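Local structure of organophosphorus hydrolase (Pseudomonas pseudoalcaligenes, 4LE6) at residues G217-V221 against S232-K236; Q255-V261 against R276-L280. The protein probably hydrolyses organophosphate triesters such as aryl dialkyl phosphates, using a two-zinc centre of the metallo-beta-lactamase type. All coordinates share one frame; numbering follows the deposited sequence. Where two conformers were deposited one is given.

Interactions 1 and 2 follow one another along the chain: the hairpin of 217-221 and 232-236 is complete before 255-261 begins. Their centres lie about 20 Å apart, both in the half of the alpha-beta/beta-alpha sandwich built on the mixed sheet that runs from strand 218-222 to strand 310-314. Interaction 1 forms one margin of that sheet, while interaction 2 joins helix 269-286, which packs against the sheet, to the loop ahead of strand 262-263. The two meet where Val221 CG1 packs 4.0 Å from Ile279 CD1. Between them in sequence comes Asp247, which bridges the two zinc ions; the side chains of Gln255 and Ser232 come within about 10 and 11 Å of a zinc ion, consistent with a framing role.

Interaction 1: G217-V221 against S232-K236; sequences GVSLV and SYLFK
Val218 meets Phe235 side by side at one end of an antiparallel hairpin, and the valine is worth following outward. Its CB points to the same side of the sheet as Leu220, Tyr233 and Phe235. From there Val218 CG1, anti to the backbone N (chi1 -169°), passes over one face of the phenyl ring, 4.1 Å from the centroid of the Phe235 ring in a CH-pi contact displaced toward the rim. The other branch, Val218 CG2, touches CE2 of Phe235 at 3.4 Å. Further along this face, Leu220 CD1 touches the edge of the Tyr233 ring at CE1, 3.8 Å away. Leu136 of strand 134-136 packs on Val218, Tyr233 and Phe235, and the Tyr233 hydroxyl is hydrogen-bonded to Leu137 O.

Five backbone bonds zip the strands. Ser219 and Leu234 form a hydrogen-bonded pair, Ser219 N to Leu234 O and Leu234 N to Ser219 O, both 2.9 Å; Val221 and Ser232 form the next, and Lys236 N reaches Gly217 O beyond them. On the reverse face Val221 CG2 packs 3.9 Å from Leu234 CB. There Ser219 OG, placed by chi1 (54°) between its own backbone N and carbonyl carbon, is hydrogen-bonded (2.7 Å) to a water, which in turn donates to Leu234 O.

The chemistry is thus two-sided: Val218, Tyr233 and Phe235 face Leu136 of the other sheet, with Leu220 at the exposed margin, whereas the opposite face combines aliphatic packing with a water-linked serine, and Leu234 O accepts from both Ser219 N and that water.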
loop_
_atom_site.group_PDB
_atom_site.type_symbol
_atom_site.label_atom_id
_atom_site.label_comp_id
_atom_site.label_asym_id
_atom_site.label_seq_id
_atom_site.Cartn_x
_atom_site.Cartn_y
_atom_site.Cartn_z
ATOM N N GLY A 217 -16.240 -21.304 -8.587
ATOM C CA GLY A 217 -15.338 -20.657 -7.653
ATOM C C GLY A 217 -15.943 -19.441 -6.977
ATOM O O GLY A 217 -15.318 -18.821 -6.127
ATOM N N VAL A 218 -17.174 -19.112 -7.344
ATOM C CA VAL A 218 -17.803 -17.874 -6.884
ATOM C C VAL A 218 -19.127 -18.158 -6.195
ATOM O O VAL A 218 -19.997 -18.824 -6.753
ATOM C CB VAL A 218 -18.049 -16.900 -8.035
ATOM C CG1 VAL A 218 -18.451 -15.540 -7.481
ATOM C CG2 VAL A 218 -16.789 -16.767 -8.884
ATOM N N SER A 219 -19.272 -17.637 -4.983
ATOM C CA SER A 219 -20.492 -17.848 -4.202
ATOM C C SER A 219 -20.910 -16.562 -3.481
ATOM O O SER A 219 -20.109 -15.659 -3.294
ATOM C CB SER A 219 -20.295 -18.970 -3.185
ATOM O OG SER A 219 -19.167 -18.713 -2.383
ATOM N N LEU A 220 -22.177 -16.501 -3.092
ATOM C CA LEU A 220 -22.743 -15.357 -2.391
ATOM C C LEU A 220 -22.586 -15.478 -0.887
ATOM O O LEU A 220 -22.812 -16.539 -0.328
ATOM C CB LEU A 220 -24.239 -15.286 -2.683
ATOM C CG LEU A 220 -24.594 -14.454 -3.903
ATOM C CD1 LEU A 220 -23.873 -14.985 -5.132
ATOM C CD2 LEU A 220 -26.102 -14.474 -4.097
ATOM N N VAL A 221 -22.256 -14.371 -0.235
ATOM C CA VAL A 221 -22.231 -14.308 1.211
ATOM C C VAL A 221 -23.118 -13.135 1.628
ATOM O O VAL A 221 -22.690 -11.977 1.551
ATOM C CB VAL A 221 -20.797 -14.134 1.735
ATOM C CG1 VAL A 221 -20.795 -13.919 3.247
ATOM C CG2 VAL A 221 -19.947 -15.354 1.352
ATOM N N SER A 232 -21.937 -9.816 -0.042
ATOM C CA SER A 232 -20.507 -10.005 -0.230
ATOM C C SER A 232 -20.286 -11.199 -1.155
ATOM O O SER A 232 -21.151 -12.059 -1.247
ATOM C CB SER A 232 -19.821 -10.247 1.120
ATOM O OG SER A 232 -20.088 -9.179 2.008
ATOM N N TYR A 233 -19.142 -11.259 -1.836
ATOM C CA TYR A 233 -18.885 -12.359 -2.766
ATOM C C TYR A 233 -17.605 -13.107 -2.419
ATOM O O TYR A 233 -16.552 -12.505 -2.249
ATOM C CB TYR A 233 -18.844 -11.840 -4.207
ATOM C CG TYR A 233 -20.158 -11.216 -4.646
ATOM C CD1 TYR A 233 -21.244 -12.004 -5.014
ATOM C CD2 TYR A 233 -20.317 -9.843 -4.665
ATOM C CE1 TYR A 233 -22.445 -11.434 -5.402
ATOM C CE2 TYR A 233 -21.495 -9.264 -5.055
ATOM C CZ TYR A 233 -22.563 -10.064 -5.421
ATOM O OH TYR A 233 -23.742 -9.466 -5.811
ATOM N N LEU A 234 -17.706 -14.431 -2.352
ATOM C CA LEU A 234 -16.572 -15.274 -2.001
ATOM C C LEU A 234 -16.014 -15.970 -3.247
ATOM O O LEU A 234 -16.766 -16.588 -4.017
ATOM C CB LEU A 234 -17.004 -16.300 -0.956
ATOM C CG LEU A 234 -15.943 -17.255 -0.421
ATOM C CD1 LEU A 234 -14.891 -16.501 0.374
ATOM C CD2 LEU A 234 -16.643 -18.316 0.431
ATOM N N PHE A 235 -14.701 -15.826 -3.425
ATOM C CA PHE A 235 -13.931 -16.454 -4.492
ATOM C C PHE A 235 -12.966 -17.445 -3.852
ATOM O O PHE A 235 -12.271 -17.101 -2.885
ATOM C CB PHE A 235 -13.153 -15.395 -5.284
ATOM C CG PHE A 235 -14.027 -14.499 -6.093
ATOM C CD1 PHE A 235 -14.710 -13.455 -5.503
ATOM C CD2 PHE A 235 -14.208 -14.730 -7.441
ATOM C CE1 PHE A 235 -15.557 -12.658 -6.258
ATOM C CE2 PHE A 235 -15.037 -13.943 -8.188
ATOM C CZ PHE A 235 -15.722 -12.912 -7.596
ATOM N N LYS A 236 -12.951 -18.671 -4.363
ATOM C CA LYS A 236 -12.085 -19.738 -3.858
ATOM C C LYS A 236 -11.335 -20.399 -5.000
ATOM O O LYS A 236 -11.947 -20.788 -5.998
ATOM C CB LYS A 236 -12.913 -20.832 -3.197
ATOM C CG LYS A 236 -13.698 -20.410 -1.971
ATOM C CD LYS A 236 -14.287 -21.662 -1.299
ATOM C CE LYS A 236 -15.717 -21.447 -0.827
ATOM N NZ LYS A 236 -16.391 -22.737 -0.444
HETATM O O HOH W 1 -16.801 -19.407 -3.426
#

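Interaction 2: Q255-V261 against R276-L280; sequences QFAKPEV and RQRIL
A type I beta turn from Lys258 to Val261, in the loop between helix 252-255 and strand 262-263, is fastened to helix 269-286 by Arg276. The arginine approaches the turn side-on, and two of its nitrogens share one acceptor: Arg276 NE gives Pro259 O a bond of 2.8 Å on a carbonyl lone pair, and Arg276 NH1 adds a longer one of 3.1 Å nearly along the C=O axis. A bend at chi3 (51°) in an otherwise extended chain turns the guanidinium so that this oxygen lies in its plane.

Gln255 NE2 lies over the centre of one guanidinium face, 3.6 Å from Arg276 CZ, with amide and guanidinium planes 43° apart. That same Gln255 NE2 donates a fairly straight bond (166°) to Val261 O at 3.0 Å, arriving above the carbonyl plane, while OE1 accepts from Leu250 N and Asn251 N. The amide is therefore fixed at both ends, and its rotation with it. Arg276 NH2 bonds to Ile248 O, so two carbonyl oxygens accept from the buried guanidinium, which would probably help to stabilise its charge.

Beside this polar core, Pro259 forms the apolar part. Pro259 CG packs 3.8 Å from Leu280 CD1, and Pro259 CB rests 3.7 Å from NE2 of Gln277, whose side chain crosses the proline at about a right angle. The second leucine branch, Leu280 CD2, meets Phe256 CE1 at 3.6 Å.

Phe256 and Leu280 continue onto Trp245 of strand 240-246, Val303 of strand 300-305 and Tyr310 of strand 310-314, seating loop and helix together upon the sheet.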
loop_
_atom_site.group_PDB
_atom_site.type_symbol
_atom_site.label_atom_id
_atom_site.label_comp_id
_atom_site.label_asym_id
_atom_site.label_seq_id
_atom_site.Cartn_x
_atom_site.Cartn_y
_atom_site.Cartn_z
ATOM N N GLN A 255 -13.423 1.248 12.607
ATOM C CA GLN A 255 -14.410 0.177 12.680
ATOM C C GLN A 255 -13.827 -1.236 12.764
ATOM O O GLN A 255 -14.563 -2.187 12.999
ATOM C CB GLN A 255 -15.373 0.269 11.492
ATOM C CG GLN A 255 -16.259 1.522 11.514
ATOM C CD GLN A 255 -17.190 1.590 10.318
ATOM O OE1 GLN A 255 -16.747 1.804 9.196
ATOM N NE2 GLN A 255 -18.476 1.380 10.547
ATOM N N PHE A 256 -12.524 -1.389 12.545
ATOM C CA PHE A 256 -11.863 -2.630 12.926
ATOM C C PHE A 256 -11.704 -2.628 14.436
ATOM O O PHE A 256 -12.155 -3.560 15.117
ATOM C CB PHE A 256 -10.516 -2.778 12.230
ATOM C CG PHE A 256 -10.625 -3.219 10.790
ATOM C CD1 PHE A 256 -10.835 -4.548 10.476
ATOM C CD2 PHE A 256 -10.496 -2.307 9.754
ATOM C CE1 PHE A 256 -10.920 -4.964 9.143
ATOM C CE2 PHE A 256 -10.583 -2.715 8.427
ATOM C CZ PHE A 256 -10.798 -4.043 8.121
ATOM N N ALA A 257 -11.108 -1.565 14.974
ATOM C CA ALA A 257 -10.930 -1.474 16.425
ATOM C C ALA A 257 -12.274 -1.438 17.171
ATOM O O ALA A 257 -12.413 -2.025 18.247
ATOM C CB ALA A 257 -10.099 -0.260 16.782
ATOM N N LYS A 258 -13.258 -0.744 16.602
ATOM C CA LYS A 258 -14.569 -0.588 17.242
ATOM C C LYS A 258 -15.702 -0.841 16.240
ATOM O O LYS A 258 -16.321 0.099 15.728
ATOM C CB LYS A 258 -14.664 0.799 17.873
ATOM C CG LYS A 258 -13.556 1.020 18.903
ATOM C CD LYS A 258 -13.879 2.124 19.899
ATOM C CE LYS A 258 -12.747 2.290 20.921
ATOM N NZ LYS A 258 -12.888 3.527 21.746
ATOM N N PRO A 259 -15.959 -2.126 15.946
ATOM C CA PRO A 259 -16.987 -2.495 14.962
ATOM C C PRO A 259 -18.358 -1.988 15.380
ATOM O O PRO A 259 -19.225 -1.877 14.518
ATOM C CB PRO A 259 -16.963 -4.019 14.971
ATOM C CG PRO A 259 -15.600 -4.385 15.465
ATOM C CD PRO A 259 -15.251 -3.306 16.470
ATOM N N GLU A 260 -18.532 -1.634 16.656
ATOM C CA GLU A 260 -19.835 -1.148 17.125
ATOM C C GLU A 260 -20.164 0.200 16.481
ATOM O O GLU A 260 -21.326 0.597 16.425
ATOM C CB GLU A 260 -19.903 -1.013 18.664
ATOM C CG GLU A 260 -18.945 0.022 19.267
ATOM C CD GLU A 260 -17.606 -0.571 19.653
ATOM O OE1 GLU A 260 -17.169 -1.541 18.997
ATOM O OE2 GLU A 260 -16.991 -0.069 20.622
ATOM N N VAL A 261 -19.141 0.905 16.001
ATOM C CA VAL A 261 -19.342 2.221 15.394
ATOM C C VAL A 261 -20.088 2.075 14.065
ATOM O O VAL A 261 -19.754 1.212 13.257
ATOM C CB VAL A 261 -17.994 2.969 15.214
ATOM C CG1 VAL A 261 -18.164 4.244 14.384
ATOM C CG2 VAL A 261 -17.400 3.324 16.581
ATOM N N ARG A 276 -21.377 -6.854 10.209
ATOM C CA ARG A 276 -19.950 -6.519 10.328
ATOM C C ARG A 276 -19.241 -7.383 11.391
ATOM O O ARG A 276 -18.184 -7.972 11.124
ATOM C CB ARG A 276 -19.769 -5.043 10.658
ATOM C CG ARG A 276 -18.309 -4.650 10.949
ATOM C CD ARG A 276 -18.101 -3.138 10.911
ATOM N NE ARG A 276 -19.073 -2.418 11.735
ATOM C CZ ARG A 276 -20.131 -1.767 11.264
ATOM N NH1 ARG A 276 -20.947 -1.152 12.098
ATOM N NH2 ARG A 276 -20.393 -1.728 9.969
ATOM N N GLN A 277 -19.822 -7.469 12.586
ATOM C CA GLN A 277 -19.241 -8.308 13.645
ATOM C C GLN A 277 -19.044 -9.752 13.176
ATOM O O GLN A 277 -17.954 -10.352 13.346
ATOM C CB GLN A 277 -20.128 -8.279 14.878
ATOM C CG GLN A 277 -20.090 -6.944 15.611
ATOM C CD GLN A 277 -18.886 -6.797 16.541
ATOM O OE1 GLN A 277 -17.903 -7.540 16.446
ATOM N NE2 GLN A 277 -18.964 -5.831 17.451
ATOM N N ARG A 278 -20.083 -10.302 12.548
ATOM C CA ARG A 278 -20.019 -11.682 12.076
ATOM C C ARG A 278 -18.955 -11.881 10.998
ATOM O O ARG A 278 -18.143 -12.833 11.057
ATOM C CB ARG A 278 -21.377 -12.112 11.532
ATOM C CG ARG A 278 -21.384 -13.499 10.935
ATOM C CD ARG A 278 -22.807 -14.006 10.752
ATOM N NE ARG A 278 -23.560 -13.171 9.813
ATOM C CZ ARG A 278 -23.515 -13.296 8.492
ATOM N NH1 ARG A 278 -24.242 -12.491 7.730
ATOM N NH2 ARG A 278 -22.752 -14.218 7.922
ATOM N N ILE A 279 -18.971 -11.008 9.999
ATOM C CA ILE A 279 -18.037 -11.127 8.886
ATOM C C ILE A 279 -16.592 -10.924 9.364
ATOM O O ILE A 279 -15.666 -11.588 8.884
ATOM C CB ILE A 279 -18.394 -10.125 7.769
ATOM C CG1 ILE A 279 -19.749 -10.494 7.129
ATOM C CG2 ILE A 279 -17.299 -10.072 6.686
ATOM C CD1 ILE A 279 -19.809 -11.884 6.502
ATOM N N LEU A 280 -16.382 -10.003 10.298
ATOM C CA LEU A 280 -15.022 -9.768 10.781
ATOM C C LEU A 280 -14.562 -11.007 11.527
ATOM O O LEU A 280 -13.436 -11.497 11.312
ATOM C CB LEU A 280 -14.959 -8.547 11.697
ATOM C CG LEU A 280 -15.044 -7.184 11.014
ATOM C CD1 LEU A 280 -15.203 -6.099 12.076
ATOM C CD2 LEU A 280 -13.809 -6.925 10.145
#